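Long-range contact in putative cytoplasmic protein (Salmonella enterica subsp. enterica serovar Typhimurium, PDB 4IQN), which is of unknown function, a putative cytoplasmic protein with a domain of the uncharacterised DUF5066 family: residues L66-Q78 / P123-A135. Residues are numbered along the deposited sequence; the frame is centred on the assembly and turned at random.
Sequences LSNYNMPVIETLQ and PALIRIDHVGDQA
Asp129 sets its carboxylate against the backbone amides of Glu75 and Thr76, where residues 75-78 take helical backbone angles. Its OD2 takes a nearly straight bond from Thr76 N (2.9 Å, 170°) on the syn lone pair and a weak, bent one from Glu75 N at 2.8 Å. Thr76 OG1, beside its own backbone N (chi1 -64°), faces the same carboxylate; its 2.4 Å to Asp129 OD1 is too short to be taken at face value. Asp129 N in turn donates to Val73 O at 2.9 Å. These bonds fasten the long loop between strands 48-49 and 86-87 to the region of strand 124-128, an outermost strand of a four-stranded antiparallel sheet. One water accepts from Leu77 N and lies near Arg127 O and Asp129 OD2, with more acceptors around it than protons to give; another bridges Pro72 O and His130 O. In the hairpin connection between strands 124-128 and 135-140, Val131 lays CG1 over a face of the Tyr69 ring, a CH-pi contact 4.0 Å from the centroid. Ile173 of helix 166-174 touches both residues. At the other end Leu77 CB packs on Ile126 CG2 (3.7 Å), and Thr76 CG2 meets the aliphatic part of Arg127, whose guanidinium lies over Ala135 CB and forms a salt bridge with Glu95.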
loop_
_atom_site.group_PDB
_atom_site.type_symbol
_atom_site.label_atom_id
_atom_site.label_comp_id
_atom_site.label_asym_id
_atom_site.label_seq_id
_atom_site.Cartn_x
_atom_site.Cartn_y
_atom_site.Cartn_z
ATOM N N LEU A 66 8.735 13.557 0.039
ATOM C CA LEU A 66 9.676 12.809 -0.772
ATOM C C LEU A 66 10.665 12.171 0.196
ATOM O O LEU A 66 11.217 12.850 1.055
ATOM C CB LEU A 66 10.413 13.755 -1.742
ATOM C CG LEU A 66 9.603 14.361 -2.886
ATOM C CD1 LEU A 66 10.359 15.403 -3.704
ATOM C CD2 LEU A 66 9.138 13.231 -3.799
ATOM N N SER A 67 10.875 10.860 0.068
ATOM C CA SER A 67 11.757 10.154 0.952
ATOM C C SER A 67 13.204 10.562 0.737
ATOM O O SER A 67 13.516 11.359 -0.154
ATOM C CB SER A 67 11.659 8.649 0.716
ATOM O OG SER A 67 12.202 8.304 -0.544
ATOM N N ASN A 68 14.071 9.995 1.578
ATOM C CA ASN A 68 15.520 10.044 1.373
ATOM C C ASN A 68 15.980 9.573 -0.016
ATOM O O ASN A 68 17.098 9.888 -0.433
ATOM C CB ASN A 68 16.281 9.269 2.469
ATOM C CG ASN A 68 15.715 7.873 2.730
ATOM O OD1 ASN A 68 14.552 7.738 3.029
ATOM N ND2 ASN A 68 16.551 6.844 2.656
ATOM N N TYR A 69 15.136 8.822 -0.720
ATOM C CA TYR A 69 15.370 8.446 -2.113
ATOM C C TYR A 69 14.962 9.518 -3.132
ATOM O O TYR A 69 15.115 9.311 -4.330
ATOM C CB TYR A 69 14.594 7.160 -2.436
ATOM C CG TYR A 69 15.202 5.906 -1.875
ATOM C CD1 TYR A 69 14.982 5.532 -0.545
ATOM C CD2 TYR A 69 15.987 5.066 -2.680
ATOM C CE1 TYR A 69 15.528 4.380 -0.035
ATOM C CE2 TYR A 69 16.522 3.903 -2.167
ATOM C CZ TYR A 69 16.280 3.576 -0.850
ATOM O OH TYR A 69 16.792 2.438 -0.330
ATOM N N ASN A 70 14.480 10.656 -2.646
ATOM C CA ASN A 70 13.945 11.725 -3.465
ATOM C C ASN A 70 12.796 11.251 -4.351
ATOM O O ASN A 70 12.705 11.647 -5.505
ATOM C CB ASN A 70 15.051 12.366 -4.298
ATOM C CG ASN A 70 14.687 13.729 -4.778
ATOM O OD1 ASN A 70 13.906 14.451 -4.136
ATOM N ND2 ASN A 70 15.238 14.106 -5.928
HETATM N N MSE A 71 11.937 10.399 -3.802
HETATM C CA MSE A 71 10.793 9.834 -4.533
HETATM C C MSE A 71 9.595 9.843 -3.619
HETATM O O MSE A 71 9.742 9.730 -2.402
HETATM C CB MSE A 71 11.103 8.392 -4.972
HETATM C CG MSE A 71 12.413 8.314 -5.736
HETATM SE SE MSE A 71 12.796 6.485 -6.334
HETATM C CE MSE A 71 11.167 6.146 -7.353
ATOM N N PRO A 72 8.394 9.960 -4.189
ATOM C CA PRO A 72 7.194 10.061 -3.375
ATOM C C PRO A 72 6.810 8.757 -2.671
ATOM O O PRO A 72 7.385 7.718 -2.962
ATOM C CB PRO A 72 6.121 10.485 -4.380
ATOM C CG PRO A 72 6.585 9.978 -5.696
ATOM C CD PRO A 72 8.084 10.079 -5.631
ATOM N N VAL A 73 5.851 8.840 -1.746
ATOM C CA VAL A 73 5.340 7.687 -1.008
ATOM C C VAL A 73 3.821 7.588 -1.088
ATOM O O VAL A 73 3.243 6.484 -1.245
ATOM C CB VAL A 73 5.720 7.787 0.454
ATOM C CG1 VAL A 73 5.176 6.607 1.260
ATOM C CG2 VAL A 73 7.227 7.927 0.624
ATOM N N ILE A 74 3.172 8.743 -0.946
ATOM C CA ILE A 74 1.721 8.777 -0.844
ATOM C C ILE A 74 1.089 9.616 -1.942
ATOM O O ILE A 74 0.043 10.196 -1.742
ATOM C CB ILE A 74 1.316 9.303 0.542
ATOM C CG1 ILE A 74 1.964 10.664 0.828
ATOM C CG2 ILE A 74 1.726 8.330 1.639
ATOM C CD1 ILE A 74 1.393 11.336 2.047
ATOM N N GLU A 75 1.723 9.673 -3.110
ATOM C CA GLU A 75 1.229 10.489 -4.220
ATOM C C GLU A 75 0.036 9.862 -4.937
ATOM O O GLU A 75 -1.023 10.486 -5.091
ATOM C CB GLU A 75 2.346 10.751 -5.204
ATOM C CG GLU A 75 1.994 11.617 -6.385
ATOM C CD GLU A 75 3.221 11.888 -7.198
ATOM O OE1 GLU A 75 3.506 11.080 -8.090
ATOM O OE2 GLU A 75 3.928 12.854 -6.897
ATOM N N THR A 76 0.211 8.637 -5.385
ATOM C CA THR A 76 -0.784 7.954 -6.194
ATOM C C THR A 76 -2.144 7.838 -5.486
ATOM O O THR A 76 -3.219 7.967 -6.127
ATOM C CB THR A 76 -0.263 6.550 -6.578
ATOM O OG1 THR A 76 0.904 6.687 -7.417
ATOM C CG2 THR A 76 -1.321 5.749 -7.308
ATOM N N LEU A 77 -2.111 7.583 -4.185
ATOM C CA LEU A 77 -3.342 7.297 -3.452
ATOM C C LEU A 77 -4.263 8.506 -3.461
ATOM O O LEU A 77 -5.503 8.373 -3.336
ATOM C CB LEU A 77 -3.045 6.848 -2.032
ATOM C CG LEU A 77 -2.414 7.845 -1.067
ATOM C CD1 LEU A 77 -3.470 8.705 -0.349
ATOM C CD2 LEU A 77 -1.521 7.092 -0.064
ATOM N N GLN A 78 -3.686 9.688 -3.616
ATOM C CA GLN A 78 -4.510 10.921 -3.595
ATOM C C GLN A 78 -5.403 11.049 -4.850
ATOM O O GLN A 78 -6.390 11.775 -4.842
ATOM C CB GLN A 78 -3.625 12.161 -3.365
ATOM C CG GLN A 78 -2.881 12.033 -2.035
ATOM C CD GLN A 78 -1.966 13.167 -1.709
ATOM O OE1 GLN A 78 -2.378 14.318 -1.660
ATOM N NE2 GLN A 78 -0.718 12.847 -1.414
ATOM N N PRO A 123 -10.120 -7.626 -0.299
ATOM C CA PRO A 123 -10.087 -6.375 0.416
ATOM C C PRO A 123 -9.629 -5.245 -0.471
ATOM O O PRO A 123 -8.987 -5.458 -1.497
ATOM C CB PRO A 123 -9.030 -6.609 1.500
ATOM C CG PRO A 123 -8.122 -7.620 0.906
ATOM C CD PRO A 123 -8.993 -8.505 0.084
ATOM N N ALA A 124 -9.945 -4.028 -0.058
ATOM C CA ALA A 124 -9.433 -2.837 -0.734
ATOM C C ALA A 124 -7.933 -2.751 -0.657
ATOM O O ALA A 124 -7.356 -3.347 0.228
ATOM C CB ALA A 124 -10.037 -1.579 -0.145
ATOM N N LEU A 125 -7.344 -1.993 -1.571
ATOM C CA LEU A 125 -5.907 -1.707 -1.591
ATOM C C LEU A 125 -5.709 -0.216 -1.686
ATOM O O LEU A 125 -6.445 0.462 -2.361
ATOM C CB LEU A 125 -5.210 -2.348 -2.810
ATOM C CG LEU A 125 -5.366 -3.853 -2.949
ATOM C CD1 LEU A 125 -4.868 -4.358 -4.297
ATOM C CD2 LEU A 125 -4.624 -4.524 -1.813
ATOM N N ILE A 126 -4.685 0.276 -0.999
ATOM C CA ILE A 126 -4.182 1.618 -1.189
ATOM C C ILE A 126 -2.796 1.485 -1.756
ATOM O O ILE A 126 -1.922 0.842 -1.126
ATOM C CB ILE A 126 -4.139 2.428 0.129
ATOM C CG1 ILE A 126 -5.549 2.688 0.694
ATOM C CG2 ILE A 126 -3.437 3.755 -0.079
ATOM C CD1 ILE A 126 -5.515 3.422 2.032
ATOM N N ARG A 127 -2.557 2.110 -2.904
ATOM C CA ARG A 127 -1.236 2.014 -3.549
ATOM C C ARG A 127 -0.266 2.936 -2.856
ATOM O O ARG A 127 -0.583 4.088 -2.577
ATOM C CB ARG A 127 -1.333 2.397 -5.025
ATOM C CG ARG A 127 -0.089 2.211 -5.887
ATOM C CD ARG A 127 0.370 0.776 -5.913
ATOM N NE ARG A 127 1.097 0.505 -7.144
ATOM C CZ ARG A 127 2.418 0.600 -7.298
ATOM N NH1 ARG A 127 3.231 0.929 -6.286
ATOM N NH2 ARG A 127 2.924 0.317 -8.479
ATOM N N ILE A 128 0.928 2.430 -2.580
ATOM C CA ILE A 128 2.042 3.224 -2.021
ATOM C C ILE A 128 3.127 3.317 -3.095
ATOM O O ILE A 128 3.443 2.319 -3.751
ATOM C CB ILE A 128 2.620 2.544 -0.772
ATOM C CG1 ILE A 128 1.599 2.518 0.360
ATOM C CG2 ILE A 128 3.952 3.188 -0.297
ATOM C CD1 ILE A 128 1.240 3.870 0.957
ATOM N N ASP A 129 3.691 4.508 -3.280
ATOM C CA ASP A 129 4.702 4.730 -4.289
ATOM C C ASP A 129 6.032 4.233 -3.715
ATOM O O ASP A 129 6.364 4.531 -2.592
ATOM C CB ASP A 129 4.755 6.190 -4.658
ATOM C CG ASP A 129 3.403 6.683 -5.194
ATOM O OD1 ASP A 129 3.056 6.281 -6.343
ATOM O OD2 ASP A 129 2.687 7.411 -4.462
ATOM N N HIS A 130 6.748 3.449 -4.501
ATOM C CA HIS A 130 7.887 2.684 -4.016
ATOM C C HIS A 130 9.172 3.176 -4.660
ATOM O O HIS A 130 9.148 3.933 -5.630
ATOM C CB HIS A 130 7.658 1.200 -4.315
ATOM C CG HIS A 130 8.692 0.293 -3.729
ATOM N ND1 HIS A 130 9.159 0.431 -2.443
ATOM C CD2 HIS A 130 9.353 -0.764 -4.262
ATOM C CE1 HIS A 130 10.060 -0.508 -2.202
ATOM N NE2 HIS A 130 10.203 -1.236 -3.297
ATOM N N VAL A 131 10.290 2.797 -4.059
ATOM C CA VAL A 131 11.592 3.272 -4.476
ATOM C C VAL A 131 12.243 2.336 -5.487
ATOM O O VAL A 131 13.275 2.685 -6.067
ATOM C CB VAL A 131 12.511 3.452 -3.254
ATOM C CG1 VAL A 131 11.929 4.508 -2.325
ATOM C CG2 VAL A 131 12.718 2.125 -2.501
ATOM N N GLY A 132 11.633 1.172 -5.709
ATOM C CA GLY A 132 12.103 0.188 -6.693
ATOM C C GLY A 132 10.986 -0.291 -7.608
ATOM O O GLY A 132 9.937 0.337 -7.709
ATOM N N ASP A 133 11.225 -1.423 -8.272
ATOM C CA ASP A 133 10.329 -1.982 -9.287
ATOM C C ASP A 133 9.067 -2.594 -8.683
ATOM O O ASP A 133 8.037 -2.709 -9.356
ATOM C CB ASP A 133 11.033 -3.092 -10.093
ATOM C CG ASP A 133 12.270 -2.598 -10.876
ATOM O OD1 ASP A 133 12.224 -1.497 -11.485
ATOM O OD2 ASP A 133 13.294 -3.336 -10.906
ATOM N N GLN A 134 9.127 -3.042 -7.444
ATOM C CA GLN A 134 7.948 -3.705 -6.869
ATOM C C GLN A 134 6.792 -2.728 -6.655
ATOM O O GLN A 134 7.001 -1.512 -6.493
ATOM C CB GLN A 134 8.253 -4.395 -5.557
ATOM C CG GLN A 134 9.171 -5.576 -5.719
ATOM C CD GLN A 134 9.388 -6.391 -4.462
ATOM O OE1 GLN A 134 8.835 -6.134 -3.393
ATOM N NE2 GLN A 134 10.241 -7.393 -4.595
ATOM N N ALA A 135 5.590 -3.286 -6.622
ATOM C CA ALA A 135 4.399 -2.528 -6.170
ATOM C C ALA A 135 4.188 -2.769 -4.686
ATOM O O ALA A 135 4.360 -3.907 -4.196
ATOM C CB ALA A 135 3.150 -2.956 -6.980
HETATM O O HOH W 1 8.181 6.561 -5.480
HETATM O O HOH W 2 0.371 6.592 -3.025
#